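Long-range contacts in solute-binding periplasmic protein of iron/siderophore ABC transporter (Yersinia pestis, PDB 6B2Y), which probably binds a chelated iron complex in the periplasm of Yersinia pestis and hands it to an ABC transporter of the inner membrane for uptake: residues L222-S227 with Y276-G281; V263-V268 with K313-L318. All blocks are in the same frame, centred on the assembly; numbering follows the deposited sequence.

Contact 1. Residues L222-S227 with Y276-G281; sequences LRAGAS and YIASGG
The amide of R223 meets the hydroxyl of S279 where two neighbouring parallel strands of the mixed sheet, 217-221 and 275-280, reach their C-terminal ends in a periplasmic binding protein fold. Residues 222-227 are the loop leaving the first strand, and two direct hydrogen bonds, one to a serine hydroxyl and one to the carbonyl of the same serine, join it to the second.

Followed outward, S279 begins with a CB that lies 3.9 Å from L222 CD2; the same methyl also meets OG, although the leucine as a whole is directed away from the strand. At the tip, OG sits between the backbone N and the carbonyl carbon of its own residue (chi1 85°), a turn that carries it to the loop. There it accepts the N-H of R223 in a nearly straight bond (N to OG 2.7 Å, 165° at the hydrogen), while L222 CA lies 3.2 Å from the same OG. OG is also hydrogen-bonded to H331 ND1, so this buried hydroxyl has partners in two loops. Serine suits the place because it is small enough for a buried strand yet supplies a polar atom to the turning backbone.

The carbonyl of S279 takes the next amide: A224 N lies 3.1 Å from S279 O, nearly along the C=O axis but with a bent N-H. A water donates both to that oxygen and to A224 O, bridging loop and strand. The methyl of A224 points toward the strand and touches both A278 and the phenol oxygen of Y276; a small residue suits so close an approach. That phenol is hydrogen-bonded through OH to E221, at the end of the first strand. The closer of the two approaches is that of A224 CB to A278 CB, 3.6 Å.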
loop_
_atom_site.group_PDB
_atom_site.type_symbol
_atom_site.label_atom_id
_atom_site.label_comp_id
_atom_site.label_asym_id
_atom_site.label_seq_id
_atom_site.Cartn_x
_atom_site.Cartn_y
_atom_site.Cartn_z
ATOM N N LEU A 222 -11.407 -5.766 -0.752
ATOM C CA LEU A 222 -10.344 -5.133 -1.522
ATOM C C LEU A 222 -10.773 -4.912 -2.974
ATOM O O LEU A 222 -11.352 -5.793 -3.611
ATOM C CB LEU A 222 -9.080 -5.985 -1.473
ATOM C CG LEU A 222 -8.506 -6.157 -0.070
ATOM C CD1 LEU A 222 -7.389 -7.219 -0.067
ATOM C CD2 LEU A 222 -7.978 -4.817 0.442
ATOM N N ARG A 223 -10.437 -3.736 -3.501
ATOM C CA ARG A 223 -10.831 -3.348 -4.858
ATOM C C ARG A 223 -12.319 -3.576 -5.080
ATOM O O ARG A 223 -12.737 -4.151 -6.087
ATOM C CB ARG A 223 -9.984 -4.063 -5.901
ATOM C CG ARG A 223 -8.490 -3.962 -5.619
ATOM C CD ARG A 223 -7.665 -4.819 -6.565
ATOM N NE ARG A 223 -8.062 -6.222 -6.515
ATOM C CZ ARG A 223 -8.508 -6.900 -7.570
ATOM N NH1 ARG A 223 -8.848 -8.177 -7.449
ATOM N NH2 ARG A 223 -8.611 -6.294 -8.750
ATOM N N ALA A 224 -13.115 -3.154 -4.098
ATOM C CA ALA A 224 -14.550 -3.391 -4.092
ATOM C C ALA A 224 -15.197 -2.900 -5.377
ATOM O O ALA A 224 -14.959 -1.768 -5.813
ATOM C CB ALA A 224 -15.178 -2.690 -2.896
ATOM N N GLY A 225 -16.023 -3.758 -5.968
ATOM C CA GLY A 225 -16.808 -3.399 -7.128
ATOM C C GLY A 225 -16.045 -3.362 -8.429
ATOM O O GLY A 225 -16.647 -3.072 -9.466
ATOM N N ALA A 226 -14.749 -3.666 -8.413
ATOM C CA ALA A 226 -13.940 -3.558 -9.619
ATOM C C ALA A 226 -14.008 -4.814 -10.480
ATOM O O ALA A 226 -14.067 -4.715 -11.711
ATOM C CB ALA A 226 -12.485 -3.251 -9.248
ATOM N N SER A 227 -14.022 -5.984 -9.854
ATOM C CA SER A 227 -13.884 -7.254 -10.548
ATOM C C SER A 227 -15.252 -7.927 -10.694
ATOM O O SER A 227 -16.286 -7.409 -10.257
ATOM C CB SER A 227 -12.872 -8.130 -9.803
ATOM O OG SER A 227 -12.414 -9.215 -10.598
ATOM N N TYR A 276 -17.848 -2.489 7.789
ATOM C CA TYR A 276 -17.550 -2.793 6.393
ATOM C C TYR A 276 -16.558 -1.769 5.864
ATOM O O TYR A 276 -16.743 -0.563 6.057
ATOM C CB TYR A 276 -18.820 -2.792 5.523
ATOM C CG TYR A 276 -18.513 -2.840 4.036
ATOM C CD1 TYR A 276 -18.333 -4.049 3.387
ATOM C CD2 TYR A 276 -18.398 -1.675 3.295
ATOM C CE1 TYR A 276 -18.044 -4.106 2.037
ATOM C CE2 TYR A 276 -18.101 -1.718 1.932
ATOM C CZ TYR A 276 -17.938 -2.934 1.312
ATOM O OH TYR A 276 -17.640 -2.994 -0.030
ATOM N N ILE A 277 -15.503 -2.254 5.205
ATOM C CA ILE A 277 -14.483 -1.407 4.597
ATOM C C ILE A 277 -14.336 -1.814 3.141
ATOM O O ILE A 277 -14.222 -3.007 2.838
ATOM C CB ILE A 277 -13.116 -1.531 5.306
ATOM C CG1 ILE A 277 -13.255 -1.320 6.809
ATOM C CG2 ILE A 277 -12.129 -0.509 4.745
ATOM C CD1 ILE A 277 -11.913 -1.375 7.543
ATOM N N ALA A 278 -14.305 -0.825 2.248
ATOM C CA ALA A 278 -13.984 -1.040 0.845
ATOM C C ALA A 278 -12.647 -0.382 0.526
ATOM O O ALA A 278 -12.369 0.719 0.997
ATOM C CB ALA A 278 -15.076 -0.453 -0.070
ATOM N N SER A 279 -11.816 -1.044 -0.272
ATOM C CA SER A 279 -10.599 -0.409 -0.771
ATOM C C SER A 279 -10.753 -0.092 -2.248
ATOM O O SER A 279 -11.453 -0.794 -2.984
ATOM C CB SER A 279 -9.337 -1.271 -0.573
ATOM O OG SER A 279 -9.156 -2.196 -1.634
ATOM N N GLY A 280 -10.065 0.962 -2.678
ATOM C CA GLY A 280 -10.066 1.309 -4.086
ATOM C C GLY A 280 -9.102 2.436 -4.368
ATOM O O GLY A 280 -8.530 3.038 -3.458
ATOM N N GLY A 281 -8.942 2.734 -5.663
ATOM C CA GLY A 281 -7.989 3.755 -6.069
ATOM C C GLY A 281 -8.312 4.348 -7.426
ATOM O O GLY A 281 -7.418 4.786 -8.166
HETATM O O HOH W 1 -12.999 -0.153 -5.303
#

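Contact 2. Residues V263-V268 with K313-L318; sequences VNLEKV and KGINTL
L265 extends its side chain with CG anti to the backbone N (chi1 178°), while I315 turns CG1 anti to its carbonyl carbon (chi1 -58°); together these torsions let the two side chains cross obliquely, terminal methyl to terminal methyl. The contact is helix-to-loop packing at the periphery of the periplasmic binding protein fold: the first turn of helix 265-271 lies against the loop that joins helices 299-310 and 319-322, which contains the 3-10 segment 315-317.

L265 divides its branches between two tasks. CD1 packs on I315 CD1 at 3.8 Å, whereas CD2 lies over the backbone, 3.8 Å from G314 CA and close to the carbonyl oxygen of K313. Glycine suits this position twice over: its phi is positive (78°), and a side chain would point straight at the leucine methyl. The forked end of leucine is equally apt, since a single residue can meet both the bare backbone and the isoleucine beyond it.

One turn further along the helix, V268 faces the loop and also rests on F219 of strand 217-221. L318 comes from the loop toward the backbone of V268 and also touches L269 of the same helix and P273. No hydrogen bond crosses between the segments; the contact is made by leucine and isoleucine methyls against each other and against backbone, with the loop's own bonds fixing its shape. G314 O accepts from both T317 N and T317 OG1, the hydroxyl approaching in the carbonyl plane at 2.7 Å, which ties the 3-10 turn together. Beyond that turn, L318 CD2 approaches V268 O to 4.1 Å.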
loop_
_atom_site.group_PDB
_atom_site.type_symbol
_atom_site.label_atom_id
_atom_site.label_comp_id
_atom_site.label_asym_id
_atom_site.label_seq_id
_atom_site.Cartn_x
_atom_site.Cartn_y
_atom_site.Cartn_z
ATOM N N VAL A 263 -13.591 -14.412 -0.935
ATOM C CA VAL A 263 -14.616 -15.025 -0.099
ATOM C C VAL A 263 -15.957 -14.753 -0.762
ATOM O O VAL A 263 -16.219 -13.624 -1.181
ATOM C CB VAL A 263 -14.581 -14.461 1.337
ATOM C CG1 VAL A 263 -15.798 -14.919 2.142
ATOM C CG2 VAL A 263 -13.272 -14.850 2.032
ATOM N N ASN A 264 -16.803 -15.766 -0.878
ATOM C CA ASN A 264 -18.029 -15.553 -1.638
ATOM C C ASN A 264 -18.983 -14.651 -0.875
ATOM O O ASN A 264 -18.977 -14.593 0.364
ATOM C CB ASN A 264 -18.701 -16.871 -1.982
ATOM C CG ASN A 264 -18.512 -17.250 -3.452
ATOM O OD1 ASN A 264 -19.187 -16.713 -4.333
ATOM N ND2 ASN A 264 -17.591 -18.176 -3.717
ATOM N N LEU A 265 -19.827 -13.940 -1.631
ATOM C CA LEU A 265 -20.696 -12.920 -1.048
ATOM C C LEU A 265 -21.625 -13.510 0.005
ATOM O O LEU A 265 -21.934 -12.846 1.000
ATOM C CB LEU A 265 -21.499 -12.212 -2.141
ATOM C CG LEU A 265 -22.491 -11.161 -1.641
ATOM C CD1 LEU A 265 -21.773 -10.116 -0.787
ATOM C CD2 LEU A 265 -23.228 -10.478 -2.791
ATOM N N GLU A 266 -22.067 -14.758 -0.186
ATOM C CA GLU A 266 -22.972 -15.370 0.783
ATOM C C GLU A 266 -22.323 -15.503 2.155
ATOM O O GLU A 266 -23.008 -15.381 3.178
ATOM C CB GLU A 266 -23.433 -16.739 0.274
ATOM C CG GLU A 266 -24.223 -16.697 -1.045
ATOM C CD GLU A 266 -23.336 -16.503 -2.272
ATOM O OE1 GLU A 266 -23.816 -15.886 -3.253
ATOM O OE2 GLU A 266 -22.167 -16.960 -2.256
ATOM N N LYS A 267 -21.009 -15.735 2.200
ATOM C CA LYS A 267 -20.333 -15.871 3.485
ATOM C C LYS A 267 -20.198 -14.523 4.183
ATOM O O LYS A 267 -20.369 -14.434 5.403
ATOM C CB LYS A 267 -18.965 -16.520 3.293
ATOM C CG LYS A 267 -19.025 -18.006 3.002
ATOM C CD LYS A 267 -17.964 -18.406 2.005
ATOM C CE LYS A 267 -17.768 -19.915 2.000
ATOM N NZ LYS A 267 -17.895 -20.469 3.370
ATOM N N VAL A 268 -19.891 -13.465 3.426
ATOM C CA VAL A 268 -19.855 -12.124 4.004
ATOM C C VAL A 268 -21.189 -11.800 4.665
ATOM O O VAL A 268 -21.238 -11.364 5.820
ATOM C CB VAL A 268 -19.494 -11.080 2.931
ATOM C CG1 VAL A 268 -19.318 -9.710 3.563
ATOM C CG2 VAL A 268 -18.240 -11.506 2.192
ATOM N N LYS A 313 -25.862 -4.867 -5.111
ATOM C CA LYS A 313 -26.693 -5.947 -4.598
ATOM C C LYS A 313 -25.920 -6.778 -3.582
ATOM O O LYS A 313 -24.695 -6.904 -3.653
ATOM C CB LYS A 313 -27.179 -6.840 -5.735
ATOM C CG LYS A 313 -27.948 -6.104 -6.820
ATOM C CD LYS A 313 -28.684 -7.066 -7.753
ATOM C CE LYS A 313 -30.215 -6.960 -7.609
ATOM N NZ LYS A 313 -30.730 -7.239 -6.224
ATOM N N GLY A 314 -26.655 -7.357 -2.629
ATOM C CA GLY A 314 -26.063 -8.184 -1.592
ATOM C C GLY A 314 -25.415 -7.352 -0.508
ATOM O O GLY A 314 -25.825 -7.401 0.656
ATOM N N ILE A 315 -24.408 -6.566 -0.903
ATOM C CA ILE A 315 -23.745 -5.641 0.012
ATOM C C ILE A 315 -24.749 -4.707 0.684
ATOM O O ILE A 315 -24.629 -4.399 1.876
ATOM C CB ILE A 315 -22.654 -4.856 -0.748
ATOM C CG1 ILE A 315 -21.638 -5.822 -1.370
ATOM C CG2 ILE A 315 -22.000 -3.801 0.137
ATOM C CD1 ILE A 315 -20.736 -6.531 -0.366
ATOM N N ASN A 316 -25.756 -4.226 -0.063
ATOM C CA ASN A 316 -26.658 -3.232 0.511
ATOM C C ASN A 316 -27.656 -3.825 1.507
ATOM O O ASN A 316 -28.483 -3.077 2.040
ATOM C CB ASN A 316 -27.399 -2.463 -0.597
ATOM C CG ASN A 316 -28.270 -3.355 -1.474
ATOM O OD1 ASN A 316 -28.530 -4.515 -1.153
ATOM N ND2 ASN A 316 -28.732 -2.802 -2.599
ATOM N N THR A 317 -27.590 -5.127 1.783
ATOM C CA THR A 317 -28.382 -5.741 2.845
ATOM C C THR A 317 -27.613 -5.884 4.158
ATOM O O THR A 317 -28.202 -6.300 5.161
ATOM C CB THR A 317 -28.902 -7.117 2.401
ATOM O OG1 THR A 317 -27.834 -8.070 2.408
ATOM C CG2 THR A 317 -29.523 -7.044 0.992
ATOM N N LEU A 318 -26.321 -5.539 4.175
ATOM C CA LEU A 318 -25.514 -5.614 5.386
ATOM C C LEU A 318 -25.952 -4.554 6.384
ATOM O O LEU A 318 -26.118 -3.384 6.029
ATOM C CB LEU A 318 -24.031 -5.420 5.048
ATOM C CG LEU A 318 -23.296 -6.541 4.303
ATOM C CD1 LEU A 318 -21.999 -6.011 3.654
ATOM C CD2 LEU A 318 -22.976 -7.685 5.259
#

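Helix 265-271 of contact 2 is followed, after a short connection, by strand 275-280 of contact 1, and the segments of the two contacts alternate along the chain. Their centres lie about 13 Å apart. They touch where Y276 CD1 packs against L318 CD1 at 4.2 Å, so the tyrosine ring that reaches the loop of contact 1 with its hydroxyl also meets the leucine of contact 2. E221 is a second junction: it binds the Y276 hydroxyl and is touched by I315. Contact 1 is the more central, about 13 Å from the centre of the chain against about 25 Å for contact 2. The structure is the apo form, without a bound chelate.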